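Local coordinates for cytoplasmic protein (Cryptococcus neoformans var. grubii serotype A, PDB 7LPO) that probably hydrolyses the beta-glucosidic bond of sterylglucosides, acting as a fungal glycoside hydrolase of family 5, at residues Asn52-Ser55 with His56-Glu59; Glu360-Leu363 with Gly364-Ile367; Pro436-Glu440 with Ser441-Gly445. All blocks are in the same frame, centred on the assembly; numbering follows the deposited sequence.

Contact 1: Asn52-Ser55 with His56-Glu59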
loop_
_atom_site.group_PDB
_atom_site.type_symbol
_atom_site.label_atom_id
_atom_site.label_comp_id
_atom_site.label_asym_id
_atom_site.label_seq_id
_atom_site.Cartn_x
_atom_site.Cartn_y
_atom_site.Cartn_z
ATOM N N ASN A 52 -14.251 9.421 14.033
ATOM C CA ASN A 52 -14.016 9.684 15.443
ATOM C C ASN A 52 -13.408 8.506 16.192
ATOM O O ASN A 52 -13.402 8.521 17.415
ATOM C CB ASN A 52 -15.307 10.103 16.163
ATOM C CG ASN A 52 -16.060 11.194 15.421
ATOM O OD1 ASN A 52 -15.500 12.249 15.106
ATOM N ND2 ASN A 52 -17.330 10.941 15.129
ATOM N N GLN A 53 -12.892 7.494 15.501
ATOM C CA GLN A 53 -12.210 6.380 16.168
ATOM C C GLN A 53 -10.817 6.184 15.552
ATOM O O GLN A 53 -10.541 5.178 14.900
ATOM C CB GLN A 53 -13.045 5.095 16.103
ATOM C CG GLN A 53 -14.333 5.158 16.953
ATOM C CD GLN A 53 -14.095 5.042 18.454
ATOM O OE1 GLN A 53 -14.861 5.583 19.246
ATOM N NE2 GLN A 53 -13.048 4.336 18.847
ATOM N N PRO A 54 -9.930 7.148 15.753
ATOM C CA PRO A 54 -8.521 6.932 15.374
ATOM C C PRO A 54 -7.858 5.891 16.272
ATOM O O PRO A 54 -8.366 5.521 17.339
ATOM C CB PRO A 54 -7.889 8.314 15.556
ATOM C CG PRO A 54 -8.705 8.924 16.697
ATOM C CD PRO A 54 -10.136 8.432 16.445
ATOM N N SER A 55 -6.669 5.463 15.827
ATOM C CA SER A 55 -5.985 4.313 16.415
ATOM C C SER A 55 -5.701 4.501 17.899
ATOM O O SER A 55 -5.624 3.515 18.640
ATOM C CB SER A 55 -4.662 4.051 15.670
ATOM O OG SER A 55 -3.753 5.141 15.803
ATOM N N HIS A 56 -5.516 5.737 18.354
ATOM C CA HIS A 56 -5.067 5.951 19.723
ATOM C C HIS A 56 -6.196 6.022 20.745
ATOM O O HIS A 56 -5.911 6.044 21.945
ATOM C CB HIS A 56 -4.233 7.237 19.830
ATOM C CG HIS A 56 -4.953 8.480 19.406
ATOM N ND1 HIS A 56 -5.132 8.820 18.082
ATOM C CD2 HIS A 56 -5.503 9.485 20.129
ATOM C CE1 HIS A 56 -5.762 9.979 18.008
ATOM N NE2 HIS A 56 -6.010 10.398 19.236
ATOM N N ILE A 57 -7.456 6.044 20.315
ATOM C CA ILE A 57 -8.571 6.256 21.238
ATOM C C ILE A 57 -9.261 4.922 21.520
ATOM O O ILE A 57 -9.806 4.286 20.623
ATOM C CB ILE A 57 -9.565 7.292 20.693
ATOM C CG1 ILE A 57 -9.027 8.684 21.033
ATOM C CG2 ILE A 57 -10.913 7.080 21.317
ATOM C CD1 ILE A 57 -9.699 9.799 20.299
ATOM N N ARG A 58 -9.253 4.531 22.791
ATOM C CA ARG A 58 -9.858 3.258 23.164
ATOM C C ARG A 58 -11.364 3.374 23.367
ATOM O O ARG A 58 -12.098 2.408 23.119
ATOM C CB ARG A 58 -9.213 2.725 24.441
ATOM C CG ARG A 58 -9.791 1.385 24.829
ATOM C CD ARG A 58 -8.915 0.553 25.769
ATOM N NE ARG A 58 -9.448 -0.810 25.782
ATOM C CZ ARG A 58 -10.237 -1.305 26.729
ATOM N NH1 ARG A 58 -10.564 -0.565 27.781
ATOM N NH2 ARG A 58 -10.690 -2.549 26.630
ATOM N N GLU A 59 -11.847 4.529 23.815
ATOM C CA GLU A 59 -13.273 4.678 24.070
ATOM C C GLU A 59 -14.075 4.487 22.785
ATOM O O GLU A 59 -13.787 5.112 21.758
ATOM C CB GLU A 59 -13.560 6.049 24.672
ATOM C CG GLU A 59 -15.015 6.268 25.017
ATOM C CD GLU A 59 -15.242 7.556 25.778
ATOM O OE1 GLU A 59 -14.666 7.707 26.880
ATOM O OE2 GLU A 59 -15.991 8.419 25.272
HETATM O O HOH W 1 -10.780 3.970 17.958
HETATM O O HOH W 2 -3.359 7.586 16.045
#

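Contact 2: Glu360-Leu363 with Gly364-Ile367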
loop_
_atom_site.group_PDB
_atom_site.type_symbol
_atom_site.label_atom_id
_atom_site.label_comp_id
_atom_site.label_asym_id
_atom_site.label_seq_id
_atom_site.Cartn_x
_atom_site.Cartn_y
_atom_site.Cartn_z
ATOM N N GLU A 360 -15.389 -30.714 15.671
ATOM C CA GLU A 360 -13.969 -30.963 15.888
ATOM C C GLU A 360 -13.157 -29.678 16.046
ATOM O O GLU A 360 -11.948 -29.748 16.294
ATOM C CB GLU A 360 -13.406 -31.822 14.751
ATOM C CG GLU A 360 -13.880 -33.288 14.784
ATOM C CD GLU A 360 -13.964 -33.877 16.202
ATOM O OE1 GLU A 360 -15.080 -33.893 16.784
ATOM O OE2 GLU A 360 -12.916 -34.312 16.734
ATOM N N TRP A 361 -13.788 -28.513 15.941
ATOM C CA TRP A 361 -13.113 -27.235 16.175
ATOM C C TRP A 361 -13.130 -26.971 17.670
ATOM O O TRP A 361 -14.048 -26.342 18.195
ATOM C CB TRP A 361 -13.798 -26.099 15.427
ATOM C CG TRP A 361 -12.969 -24.850 15.341
ATOM C CD1 TRP A 361 -12.001 -24.432 16.223
ATOM C CD2 TRP A 361 -13.023 -23.859 14.311
ATOM N NE1 TRP A 361 -11.458 -23.239 15.803
ATOM C CE2 TRP A 361 -12.063 -22.867 14.632
ATOM C CE3 TRP A 361 -13.790 -23.712 13.148
ATOM C CZ2 TRP A 361 -11.854 -21.754 13.839
ATOM C CZ3 TRP A 361 -13.578 -22.612 12.357
ATOM C CH2 TRP A 361 -12.612 -21.640 12.703
ATOM N N ALA A 362 -12.105 -27.456 18.366
ATOM C CA ALA A 362 -12.034 -27.256 19.805
ATOM C C ALA A 362 -11.925 -25.769 20.117
ATOM O O ALA A 362 -11.178 -25.033 19.466
ATOM C CB ALA A 362 -10.840 -28.007 20.386
ATOM N N LEU A 363 -12.697 -25.324 21.099
ATOM C CA LEU A 363 -12.694 -23.942 21.540
ATOM C C LEU A 363 -12.043 -23.836 22.913
ATOM O O LEU A 363 -11.941 -24.811 23.660
ATOM C CB LEU A 363 -14.117 -23.381 21.578
ATOM C CG LEU A 363 -14.757 -23.185 20.199
ATOM C CD1 LEU A 363 -16.258 -22.914 20.347
ATOM C CD2 LEU A 363 -14.074 -22.071 19.447
ATOM N N GLY A 364 -11.576 -22.632 23.227
ATOM C CA GLY A 364 -11.003 -22.385 24.531
ATOM C C GLY A 364 -9.663 -23.030 24.771
ATOM O O GLY A 364 -9.197 -23.047 25.911
ATOM N N THR A 365 -9.039 -23.579 23.737
ATOM C CA THR A 365 -7.712 -24.163 23.837
ATOM C C THR A 365 -7.012 -23.907 22.509
ATOM O O THR A 365 -7.643 -23.521 21.523
ATOM C CB THR A 365 -7.801 -25.651 24.194
ATOM O OG1 THR A 365 -6.493 -26.176 24.437
ATOM C CG2 THR A 365 -8.463 -26.439 23.092
ATOM N N CYS A 366 -5.694 -24.096 22.492
ATOM C CA CYS A 366 -4.911 -23.768 21.309
ATOM C C CYS A 366 -5.297 -24.659 20.139
ATOM O O CYS A 366 -5.271 -25.892 20.244
ATOM C CB CYS A 366 -3.417 -23.914 21.594
ATOM S SG CYS A 366 -2.362 -23.525 20.186
ATOM N N ILE A 367 -5.636 -24.029 19.010
ATOM C CA ILE A 367 -6.032 -24.782 17.828
ATOM C C ILE A 367 -4.845 -25.504 17.202
ATOM O O ILE A 367 -5.032 -26.531 16.534
ATOM C CB ILE A 367 -6.730 -23.841 16.826
ATOM C CG1 ILE A 367 -7.494 -24.645 15.769
ATOM C CG2 ILE A 367 -5.736 -22.895 16.160
ATOM C CD1 ILE A 367 -8.607 -25.531 16.358
HETATM O O HOH W 3 -9.341 -22.815 19.442
#

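Contact 3: Pro436-Glu440 with Ser441-Gly445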
loop_
_atom_site.group_PDB
_atom_site.type_symbol
_atom_site.label_atom_id
_atom_site.label_comp_id
_atom_site.label_asym_id
_atom_site.label_seq_id
_atom_site.Cartn_x
_atom_site.Cartn_y
_atom_site.Cartn_z
ATOM N N PRO A 436 4.306 -14.830 -8.465
ATOM C CA PRO A 436 4.384 -16.128 -9.136
ATOM C C PRO A 436 4.130 -15.952 -10.625
ATOM O O PRO A 436 3.699 -14.897 -11.090
ATOM C CB PRO A 436 3.265 -16.933 -8.476
ATOM C CG PRO A 436 2.203 -15.881 -8.201
ATOM C CD PRO A 436 2.932 -14.548 -8.004
ATOM N N LYS A 437 4.411 -17.007 -11.378
ATOM C CA LYS A 437 3.928 -17.060 -12.748
ATOM C C LYS A 437 2.422 -17.286 -12.710
ATOM O O LYS A 437 1.943 -18.229 -12.076
ATOM C CB LYS A 437 4.639 -18.159 -13.528
ATOM C CG LYS A 437 6.067 -17.757 -13.904
ATOM C CD LYS A 437 7.037 -18.067 -12.768
ATOM C CE LYS A 437 7.222 -19.554 -12.707
ATOM N NZ LYS A 437 7.683 -20.150 -11.421
ATOM N N LEU A 438 1.685 -16.403 -13.344
ATOM C CA LEU A 438 0.238 -16.466 -13.369
ATOM C C LEU A 438 -0.240 -16.759 -14.785
ATOM O O LEU A 438 0.354 -16.267 -15.750
ATOM C CB LEU A 438 -0.379 -15.153 -12.877
ATOM C CG LEU A 438 -0.148 -14.829 -11.397
ATOM C CD1 LEU A 438 -0.627 -13.410 -11.094
ATOM C CD2 LEU A 438 -0.825 -15.826 -10.479
ATOM N N PRO A 439 -1.295 -17.554 -14.941
ATOM C CA PRO A 439 -1.668 -18.013 -16.286
ATOM C C PRO A 439 -2.275 -16.900 -17.127
ATOM O O PRO A 439 -3.004 -16.040 -16.626
ATOM C CB PRO A 439 -2.689 -19.123 -16.009
ATOM C CG PRO A 439 -3.340 -18.701 -14.698
ATOM C CD PRO A 439 -2.228 -18.032 -13.899
ATOM N N GLU A 440 -1.967 -16.930 -18.427
ATOM C CA GLU A 440 -2.589 -15.989 -19.352
ATOM C C GLU A 440 -4.093 -16.210 -19.445
ATOM O O GLU A 440 -4.823 -15.278 -19.802
ATOM C CB GLU A 440 -1.965 -16.110 -20.748
ATOM C CG GLU A 440 -0.813 -15.159 -21.038
ATOM C CD GLU A 440 -1.119 -13.705 -20.678
ATOM O OE1 GLU A 440 -0.288 -13.087 -19.979
ATOM O OE2 GLU A 440 -2.192 -13.191 -21.077
ATOM N N SER A 441 -4.577 -17.420 -19.134
ATOM C CA SER A 441 -6.015 -17.661 -19.148
ATOM C C SER A 441 -6.745 -16.782 -18.140
ATOM O O SER A 441 -7.964 -16.618 -18.244
ATOM C CB SER A 441 -6.324 -19.137 -18.864
ATOM O OG SER A 441 -5.551 -19.646 -17.790
ATOM N N PHE A 442 -6.030 -16.224 -17.161
ATOM C CA PHE A 442 -6.601 -15.276 -16.209
ATOM C C PHE A 442 -6.104 -13.853 -16.420
ATOM O O PHE A 442 -6.861 -12.906 -16.207
ATOM C CB PHE A 442 -6.280 -15.704 -14.770
ATOM C CG PHE A 442 -7.053 -16.902 -14.306
ATOM C CD1 PHE A 442 -6.805 -18.150 -14.845
ATOM C CD2 PHE A 442 -8.024 -16.780 -13.323
ATOM C CE1 PHE A 442 -7.519 -19.256 -14.420
ATOM C CE2 PHE A 442 -8.741 -17.877 -12.895
ATOM C CZ PHE A 442 -8.494 -19.116 -13.442
ATOM N N LEU A 443 -4.847 -13.677 -16.821
ATOM C CA LEU A 443 -4.346 -12.336 -17.103
ATOM C C LEU A 443 -5.005 -11.757 -18.350
ATOM O O LEU A 443 -5.483 -10.616 -18.338
ATOM C CB LEU A 443 -2.833 -12.377 -17.273
ATOM C CG LEU A 443 -2.006 -12.734 -16.040
ATOM C CD1 LEU A 443 -0.533 -12.768 -16.399
ATOM C CD2 LEU A 443 -2.271 -11.746 -14.932
ATOM N N LYS A 444 -5.012 -12.531 -19.442
ATOM C CA LYS A 444 -5.698 -12.173 -20.681
ATOM C C LYS A 444 -5.219 -10.829 -21.221
ATOM O O LYS A 444 -6.011 -10.024 -21.709
ATOM C CB LYS A 444 -7.213 -12.163 -20.481
ATOM C CG LYS A 444 -7.835 -13.534 -20.236
ATOM C CD LYS A 444 -9.376 -13.464 -20.282
ATOM C CE LYS A 444 -10.009 -14.836 -20.065
ATOM N NZ LYS A 444 -11.491 -14.769 -19.893
ATOM N N GLY A 445 -3.914 -10.583 -21.123
ATOM C CA GLY A 445 -3.322 -9.396 -21.707
ATOM C C GLY A 445 -3.774 -8.089 -21.106
ATOM O O GLY A 445 -3.714 -7.052 -21.770
#

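Contact 1: Asn52-Ser55 with His56-Glu59
The pyrrolidine ring of Pro54 meets two side chains of the residues that follow it, the imidazole of His56 and the delta methyl of Ile57. His56 comes in obliquely, its CE1 lying 3.4 Å from Pro54 CG, with CB of the proline only slightly farther off. Its first torsion explains this: CG sits between the backbone N and the carbonyl carbon (chi1 59°), which folds the ring back over the preceding residues instead of sending it out from the turn. The same Pro54 CG also touches Ile57 CD1 at 3.8 Å, again at a slant, so one corner of the proline serves two neighbours.

Behind these side chains the backbone makes a type I beta turn from Pro54 to Ile57. Its closing bond, Ile57 N to Pro54 O, is 3.2 Å long and nearly straight at hydrogen (171°). Pro54 O has a second donor in a water that also donates to Ile57 O, each bond being 2.9 Å, and the one water thus spans the two carbonyls. A different water lies 3.0 Å from His56 ND1, on the edge of the imidazole that carries this nitrogen. Farther along, the Gln53 chain, bent at chi2 (-74°), runs toward the backbone of Glu59.

Outside the turn, His56 stacks on Trp581, which helps to place its ring; Ser55 OG hydrogen-bonds to His180 ND1 and to the backbone N of Asn586, and Arg58 forms a salt bridge with Glu182. The turn therefore fastens the surface loop between strand 35-43 and helix 61-66 to two other loops of the chain.

Contact 2: Glu360-Leu363 with Gly364-Ile367
Trp361 and Ile367 both carry their leading branch anti to the backbone N, at chi1 -165° and -164°, and this swings the indole and the isoleucine chain across the bend to meet. A further turn at Ile367 (chi2 61°) aims CD1 at the pyrrole part of the indole, 3.6 Å from Trp361 CD1 and 3.7 Å from Trp361 NE1. The methyl approaches obliquely. Cys225, from another loop, touches both partners, and Arg357 makes a cation-pi contact with the same indole.

Closer to the bend, Ala362 CB faces the methyl of Thr365, with CG2 at 3.9 Å, in a looser apolar contact. Gly364 lies at the bend itself, and its positive phi is one that glycine adopts readily. Trp361 is the centre of an inverse gamma turn, and Cys366 takes the N-cap position of the helix that follows, its SG capping a backbone N just beyond.

No direct hydrogen bond joins 360-363 to 364-367. The polar link between them is a water, donating to Ala362 O at 2.9 Å and to Thr365 O at 2.8 Å. The chemistry thus combines an apolar aromatic-methyl contact with a water bridge between two backbone carbonyls, and that water probably shares its protons with other acceptors nearby.

Contact 3: Pro436-Glu440 with Ser441-Gly445
Pro439 O takes two backbone donors at once. Leu443 N reaches it at 3.0 Å, nearly straight at hydrogen (165°), and Phe442 N at 3.1 Å. One residue on, Glu440 O accepts from Lys444 N at 2.8 Å with a more bent geometry.

The Glu440 carboxylate works at the other end of the same turn. Its chain bends at chi2 (-49°) and lies along the helix, bringing OE2 to within 3.1 Å of Gly445 N, which it bonds through its syn lone pair at a bent angle (138°). With Tyr515 OH on OE1 and Gly445 N on OE2, both oxygens are engaged, which would restrict the carboxylate's rotation; Gly445 N is also weakly bonded to Tyr515 OH. Glu440 crosses Leu443 at about a right angle, with OE1 3.6 Å from Leu443 CD1.

Apolar packing surrounds this core of bonds. Pro439 CG rests obliquely on Phe442 CD1 at 3.5 Å, while the more distant pair Leu438 and Leu443 both lean on Ile427 of strand 424-427.

Pro439 is the N-cap of a single helical turn, 440-443, which the chain leaves at Lys444 with positive phi. Such a short helix in the connection between the parallel strands 424-427 and 447-449 fits the strand-helix-strand progression of the TIM barrel to which family 5 enzymes belong.

From the N terminus the chain meets the three contacts in series; none nests in or crosses another. Contact 1 closes a turn between strand 35-43 and helix 61-66. Much later, contact 2 bends the loop that leads from helix 350-353 into helix 367-370, about 32 Å away between centres. Contact 3 then winds the loop after strand 424-427 into helix 440-443, on the opposite side of the chain's centre from contact 1, their centres about 42 Å apart. No two touch. Each ties its own connection to different parts of the fold: contact 1 to the loops carrying His180 and Trp581, contact 2 to the loop carrying Cys225, and contact 3 to strand 424-427.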